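Local coordinates for protein cytochrome c7 (Geobacter sulfurreducens, PDB 3H34) that carries covalently attached haems and probably transfers electrons in the respiration of Fe(III), at residues G11-T16 and K65-G70. Sequence-based numbering, arbitrary orientation.
Sequences GAVTFT and KLCHTG. With HEM (protoporphyrin IX containing Fe), chain D.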
loop_
_atom_site.group_PDB
_atom_site.type_symbol
_atom_site.label_atom_id
_atom_site.label_comp_id
_atom_site.label_asym_id
_atom_site.label_seq_id
_atom_site.Cartn_x
_atom_site.Cartn_y
_atom_site.Cartn_z
ATOM N N GLY A 11 5.151 3.329 12.924
ATOM C CA GLY A 11 5.805 2.062 12.641
ATOM C C GLY A 11 6.015 1.877 11.150
ATOM O O GLY A 11 5.098 2.109 10.364
ATOM N N ALA A 12 7.215 1.457 10.757
ATOM C CA ALA A 12 7.525 1.263 9.342
ATOM C C ALA A 12 6.606 0.243 8.683
ATOM O O ALA A 12 6.197 -0.740 9.302
ATOM C CB ALA A 12 8.980 0.830 9.178
ATOM N N VAL A 13 6.280 0.490 7.419
ATOM C CA VAL A 13 5.419 -0.406 6.657
ATOM C C VAL A 13 6.235 -1.064 5.555
ATOM O O VAL A 13 6.925 -0.382 4.797
ATOM C CB VAL A 13 4.249 0.364 6.008
ATOM C CG1 VAL A 13 3.421 -0.571 5.131
ATOM C CG2 VAL A 13 3.381 0.997 7.082
ATOM N N THR A 14 6.171 -2.388 5.473
ATOM C CA THR A 14 6.897 -3.110 4.434
ATOM C C THR A 14 5.899 -3.444 3.340
ATOM O O THR A 14 4.954 -4.208 3.560
ATOM C CB THR A 14 7.524 -4.400 4.982
ATOM O OG1 THR A 14 8.487 -4.064 5.988
ATOM C CG2 THR A 14 8.217 -5.172 3.867
ATOM N N PHE A 15 6.117 -2.869 2.162
ATOM C CA PHE A 15 5.214 -3.049 1.034
ATOM C C PHE A 15 5.761 -3.915 -0.097
ATOM O O PHE A 15 6.734 -3.558 -0.769
ATOM C CB PHE A 15 4.808 -1.666 0.505
ATOM C CG PHE A 15 3.940 -1.700 -0.724
ATOM C CD1 PHE A 15 2.778 -2.464 -0.762
ATOM C CD2 PHE A 15 4.279 -0.947 -1.839
ATOM C CE1 PHE A 15 1.965 -2.469 -1.900
ATOM C CE2 PHE A 15 3.476 -0.946 -2.976
ATOM C CZ PHE A 15 2.318 -1.709 -3.006
ATOM N N THR A 16 5.116 -5.059 -0.299
ATOM C CA THR A 16 5.509 -5.992 -1.346
ATOM C C THR A 16 4.923 -5.521 -2.676
ATOM O O THR A 16 3.960 -6.087 -3.192
ATOM C CB THR A 16 5.023 -7.414 -1.013
ATOM O OG1 THR A 16 3.615 -7.388 -0.756
ATOM C CG2 THR A 16 5.747 -7.943 0.223
ATOM N N LYS A 65 -1.275 -2.584 13.632
ATOM C CA LYS A 65 0.016 -3.237 13.817
ATOM C C LYS A 65 0.365 -4.341 12.827
ATOM O O LYS A 65 1.508 -4.802 12.790
ATOM C CB LYS A 65 0.109 -3.787 15.243
ATOM C CG LYS A 65 -1.016 -4.741 15.610
ATOM N N LEU A 66 -0.608 -4.774 12.032
ATOM C CA LEU A 66 -0.354 -5.827 11.059
ATOM C C LEU A 66 0.179 -5.228 9.762
ATOM O O LEU A 66 0.642 -5.944 8.875
ATOM C CB LEU A 66 -1.632 -6.629 10.803
ATOM C CG LEU A 66 -2.197 -7.300 12.060
ATOM C CD1 LEU A 66 -3.413 -8.137 11.698
ATOM C CD2 LEU A 66 -1.123 -8.171 12.703
ATOM N N CYS A 67 0.111 -3.907 9.662
ATOM C CA CYS A 67 0.619 -3.215 8.489
ATOM C C CYS A 67 1.808 -2.377 8.948
ATOM O O CYS A 67 2.846 -2.338 8.289
ATOM C CB CYS A 67 -0.463 -2.331 7.883
ATOM S SG CYS A 67 -0.023 -1.671 6.247
ATOM N N HIS A 68 1.639 -1.705 10.084
ATOM C CA HIS A 68 2.705 -0.909 10.682
ATOM C C HIS A 68 3.474 -1.891 11.559
ATOM O O HIS A 68 3.305 -1.910 12.777
ATOM C CB HIS A 68 2.119 0.201 11.555
ATOM C CG HIS A 68 1.543 1.341 10.779
ATOM N ND1 HIS A 68 2.297 2.340 10.205
ATOM C CD2 HIS A 68 0.254 1.628 10.468
ATOM C CE1 HIS A 68 1.460 3.183 9.583
ATOM N NE2 HIS A 68 0.207 2.792 9.713
ATOM N N THR A 69 4.311 -2.707 10.927
ATOM C CA THR A 69 5.082 -3.733 11.626
ATOM C C THR A 69 6.479 -3.329 12.081
ATOM O O THR A 69 7.085 -4.022 12.900
ATOM C CB THR A 69 5.242 -4.980 10.743
ATOM O OG1 THR A 69 5.966 -4.625 9.559
ATOM C CG2 THR A 69 3.883 -5.541 10.356
ATOM N N GLY A 70 6.992 -2.225 11.547
ATOM C CA GLY A 70 8.329 -1.783 11.905
ATOM C C GLY A 70 8.493 -1.336 13.345
ATOM O O GLY A 70 7.476 -1.234 14.062
ATOM O OXT GLY A 70 9.643 -1.080 13.757
HETATM C CHA HEM D . 0.563 6.432 7.937
HETATM C CHB HEM D . -1.884 5.257 11.941
HETATM C CHC HEM D . -3.565 1.273 9.747
HETATM C CHD HEM D . -0.398 2.031 6.134
HETATM C C1A HEM D . -0.001 6.463 9.202
HETATM C C2A HEM D . 0.202 7.539 10.152
HETATM C C3A HEM D . -0.463 7.186 11.277
HETATM C C4A HEM D . -1.057 5.902 11.038
HETATM C CMA HEM D . -0.575 7.998 12.561
HETATM C CAA HEM D . 1.072 8.769 9.928
HETATM C CBA HEM D . 2.401 8.586 10.644
HETATM C CGA HEM D . 3.413 9.649 10.271
HETATM O O1A HEM D . 3.061 10.845 10.324
HETATM O O2A HEM D . 4.560 9.284 9.931
HETATM C C1B HEM D . -2.548 4.072 11.674
HETATM C C2B HEM D . -3.510 3.494 12.572
HETATM C C3B HEM D . -4.033 2.413 11.934
HETATM C C4B HEM D . -3.375 2.316 10.647
HETATM C CMB HEM D . -3.820 3.959 13.992
HETATM C CAB HEM D . -5.110 1.475 12.457
HETATM C CBB HEM D . -6.472 2.128 12.680
HETATM C C1C HEM D . -2.831 1.139 8.564
HETATM C C2C HEM D . -2.903 -0.024 7.704
HETATM C C3C HEM D . -1.948 0.149 6.734
HETATM C C4C HEM D . -1.332 1.432 6.985
HETATM C CMC HEM D . -3.799 -1.246 7.927
HETATM C CAC HEM D . -1.486 -0.801 5.621
HETATM C CBC HEM D . -2.534 -1.695 4.969
HETATM C C1D HEM D . 0.118 3.307 6.318
HETATM C C2D HEM D . 1.062 3.937 5.419
HETATM C C3D HEM D . 1.239 5.210 5.862
HETATM C C4D HEM D . 0.469 5.345 7.076
HETATM C CMD HEM D . 1.732 3.309 4.202
HETATM C CAD HEM D . 2.013 6.317 5.150
HETATM C CBD HEM D . 3.514 6.210 5.367
HETATM C CGD HEM D . 4.274 7.349 4.719
HETATM O O1D HEM D . 4.078 8.510 5.138
HETATM O O2D HEM D . 5.064 7.084 3.790
HETATM N NA HEM D . -0.769 5.445 9.761
HETATM N NB HEM D . -2.464 3.346 10.481
HETATM N NC HEM D . -1.859 2.034 8.118
HETATM N ND HEM D . -0.222 4.177 7.358
HETATM FE FE HEM D . -1.336 3.755 8.921
HETATM O O HOH W 1 9.515 2.005 12.552
HETATM O O HOH W 2 4.621 -4.101 7.148
#
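H68 meets the backbone of G11 through the side of its imidazole turned from the iron. H68 ND1 donates to G11 O at 2.8 Å, with an N-H...O angle of 165°; the oxygen lies almost in the ring plane and accepts the N-H on a lone pair, in the carbonyl plane. Histidine suits the place because its two nitrogens do different work: NE2 binds the haem iron, while the bond at ND1 fixes the rotation of the ring and would be expected to make the imidazole a somewhat stronger electron donor to the metal.

A second direct bond joins backbones, from G70 N to A12 O at 2.8 Å, and holds the C-terminus beside the loop at G11 and A12. G70, with no side chain, can bring its CA to 3.8 Å from A12 CB; G11 has a positive phi, which glycine adopts readily.

C67 and H68 close the CXXCH haem-binding motif of c-type cytochromes, and H68 is also the centre of an inverse gamma turn. C67 SG is bonded to the vinyl-derived carbon CAC of the haem, and H47 supplies the other axial ligand, giving bis-histidine coordination.

Apolar packing comes from V13, whose branched side chain fills the corner between the thioether and the imidazole. With CG1 anti to the backbone N (chi1 176°), V13 CG1 rests 3.8 Å from C67 SG, while V13 CG2 approaches H68 ND1 obliquely at 3.6 Å. Strand 13-15, paired with strand 4-6, thereby flanks the haem attachment site.

Water completes the join: one molecule accepts from T14 N, donates to C67 O at 2.7 Å and hydrogen-bonds T69 OG1. Threonine suits this place because its hydroxyl, set between its own backbone N and carbonyl carbon (chi1 62°), stays close to the main chain, where that water lies. Another accepts from A12 N and makes a weak bond to the terminal carboxylate of G70.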